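Local coordinates for uncharacterized protein (Pyrococcus horikoshii, PDB 1ZJJ) that probably acts as a magnesium-dependent phosphatase of the haloacid dehalogenase superfamily, though its physiological substrate is not established, at residues F6-V11 with F38-S43. Numbering follows the deposited sequence.
Sequences FDMDGV and FLTNNS. With MG (magnesium ion), chain D.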
loop_
_atom_site.group_PDB
_atom_site.type_symbol
_atom_site.label_atom_id
_atom_site.label_comp_id
_atom_site.label_asym_id
_atom_site.label_seq_id
_atom_site.Cartn_x
_atom_site.Cartn_y
_atom_site.Cartn_z
ATOM N N PHE B 6 8.626 -25.725 -11.560
ATOM C CA PHE B 6 7.848 -25.888 -10.330
ATOM C C PHE B 6 7.879 -24.699 -9.386
ATOM O O PHE B 6 8.945 -24.155 -9.084
ATOM C CB PHE B 6 8.339 -27.069 -9.482
ATOM C CG PHE B 6 8.294 -28.403 -10.169
ATOM C CD1 PHE B 6 9.323 -28.795 -11.014
ATOM C CD2 PHE B 6 7.244 -29.287 -9.932
ATOM C CE1 PHE B 6 9.317 -30.052 -11.608
ATOM C CE2 PHE B 6 7.226 -30.551 -10.524
ATOM C CZ PHE B 6 8.267 -30.931 -11.363
ATOM N N ASP B 7 6.704 -24.319 -8.901
ATOM C CA ASP B 7 6.619 -23.275 -7.892
ATOM C C ASP B 7 7.092 -24.071 -6.679
ATOM O O ASP B 7 7.109 -25.302 -6.731
ATOM C CB ASP B 7 5.177 -22.834 -7.679
ATOM C CG ASP B 7 5.004 -22.045 -6.401
ATOM O OD1 ASP B 7 5.552 -20.927 -6.299
ATOM O OD2 ASP B 7 4.329 -22.561 -5.497
ATOM N N MET B 8 7.460 -23.403 -5.591
ATOM C CA MET B 8 7.948 -24.129 -4.425
ATOM C C MET B 8 6.966 -24.345 -3.266
ATOM O O MET B 8 6.435 -25.448 -3.102
ATOM C CB MET B 8 9.235 -23.466 -3.927
ATOM C CG MET B 8 10.311 -23.437 -5.013
ATOM S SD MET B 8 11.881 -22.667 -4.549
ATOM C CE MET B 8 12.740 -24.031 -3.922
ATOM N N ASP B 9 6.722 -23.314 -2.463
ATOM C CA ASP B 9 5.821 -23.454 -1.317
ATOM C C ASP B 9 4.417 -23.896 -1.742
ATOM O O ASP B 9 3.794 -23.270 -2.589
ATOM C CB ASP B 9 5.730 -22.137 -0.541
ATOM C CG ASP B 9 5.146 -22.326 0.845
ATOM O OD1 ASP B 9 4.717 -21.326 1.462
ATOM O OD2 ASP B 9 5.128 -23.482 1.324
ATOM N N GLY B 10 3.923 -24.977 -1.147
ATOM C CA GLY B 10 2.604 -25.471 -1.501
ATOM C C GLY B 10 2.667 -26.460 -2.654
ATOM O O GLY B 10 1.656 -27.038 -3.042
ATOM N N VAL B 11 3.868 -26.659 -3.192
ATOM C CA VAL B 11 4.082 -27.570 -4.310
ATOM C C VAL B 11 5.144 -28.632 -3.990
ATOM O O VAL B 11 4.881 -29.832 -4.071
ATOM C CB VAL B 11 4.506 -26.782 -5.578
ATOM C CG1 VAL B 11 4.684 -27.729 -6.768
ATOM C CG2 VAL B 11 3.446 -25.724 -5.902
ATOM N N PHE B 38 13.016 -24.666 -10.462
ATOM C CA PHE B 38 12.097 -24.211 -9.437
ATOM C C PHE B 38 11.975 -22.698 -9.620
ATOM O O PHE B 38 12.967 -22.012 -9.900
ATOM C CB PHE B 38 12.633 -24.587 -8.052
ATOM C CG PHE B 38 12.782 -26.083 -7.839
ATOM C CD1 PHE B 38 12.170 -26.992 -8.700
ATOM C CD2 PHE B 38 13.510 -26.576 -6.761
ATOM C CE1 PHE B 38 12.281 -28.374 -8.490
ATOM C CE2 PHE B 38 13.627 -27.955 -6.541
ATOM C CZ PHE B 38 13.009 -28.855 -7.410
ATOM N N LEU B 39 10.763 -22.182 -9.474
ATOM C CA LEU B 39 10.525 -20.765 -9.697
ATOM C C LEU B 39 9.678 -20.132 -8.603
ATOM O O LEU B 39 8.462 -20.329 -8.570
ATOM C CB LEU B 39 9.830 -20.597 -11.060
ATOM C CG LEU B 39 9.615 -19.186 -11.626
ATOM C CD1 LEU B 39 10.962 -18.628 -12.051
ATOM C CD2 LEU B 39 8.664 -19.222 -12.823
ATOM N N THR B 40 10.318 -19.365 -7.719
ATOM C CA THR B 40 9.606 -18.705 -6.628
ATOM C C THR B 40 9.573 -17.176 -6.742
ATOM O O THR B 40 10.567 -16.551 -7.128
ATOM C CB THR B 40 10.221 -19.067 -5.257
ATOM O OG1 THR B 40 9.499 -18.393 -4.220
ATOM C CG2 THR B 40 11.686 -18.651 -5.191
ATOM N N ASN B 41 8.420 -16.588 -6.413
ATOM C CA ASN B 41 8.218 -15.148 -6.425
ATOM C C ASN B 41 8.858 -14.494 -5.203
ATOM O O ASN B 41 8.983 -13.280 -5.109
ATOM C CB ASN B 41 6.712 -14.878 -6.432
ATOM C CG ASN B 41 6.262 -14.585 -7.839
ATOM O OD1 ASN B 41 7.032 -14.648 -8.794
ATOM N ND2 ASN B 41 4.964 -14.259 -7.963
ATOM N N ASN B 42 9.243 -15.317 -4.234
ATOM C CA ASN B 42 9.819 -14.797 -2.998
ATOM C C ASN B 42 11.228 -14.267 -3.262
ATOM O O ASN B 42 12.042 -14.943 -3.885
ATOM C CB ASN B 42 9.855 -15.898 -1.933
ATOM C CG ASN B 42 9.951 -15.344 -0.523
ATOM O OD1 ASN B 42 10.863 -14.583 -0.204
ATOM N ND2 ASN B 42 9.004 -15.727 0.328
ATOM N N SER B 43 11.517 -13.058 -2.792
ATOM C CA SER B 43 12.833 -12.468 -3.025
ATOM C C SER B 43 13.675 -12.263 -1.767
ATOM O O SER B 43 14.756 -11.664 -1.835
ATOM C CB SER B 43 12.682 -11.126 -3.741
ATOM O OG SER B 43 12.071 -10.168 -2.894
HETATM MG MG MG D . 3.135 -21.576 -3.993
HETATM O O HOH W 1 5.798 -18.246 -5.528
HETATM O O HOH W 2 4.580 -20.286 -3.330
HETATM O O HOH W 3 7.603 -20.393 -3.426
HETATM O O HOH W 4 2.544 -20.118 -5.457
HETATM O O HOH W 5 1.730 -20.887 -2.508
#
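F38 and F6 pair in parallel on neighbouring strands of the Rossmann-like haloacid dehalogenase core, a worked example of how this fold builds its active site where strands give way to loops. The F38 ring meets F6 obliquely, with CD1 3.9 Å from F6 CB. From the loop beyond F6, M8 reaches back to the same side of that ring, at CD2 instead of CD1: its chain bends at chi3 (90°), bringing CE to 3.9 Å from F38 CD2, and L54 of helix 47-56 packs against both residues. At L39 the backbones join, N donating to F6 O at 2.7 Å, while the D7 CA-H points almost straight at the L39 carbonyl oxygen (178° at the hydrogen), which also accepts a hydrogen bond from K187 NZ. The same lysine forms a salt bridge with D7 OD1, while D7 OD2 binds the magnesium ion at 2.2 Å. D9 contributes its backbone O to the ion, and D210 and three waters complete the site, consistent with the DxDx(T/V) signature of the superfamily. T40 rests its CB against M8 SD, and its OG1 shares a water with D9 N. N41 joins the second segment to the site through another water, which its backbone N holds and which donates to D7 OD1. N42 closes an ST turn, its backbone N reaching T40 OG1 at 3.1 Å.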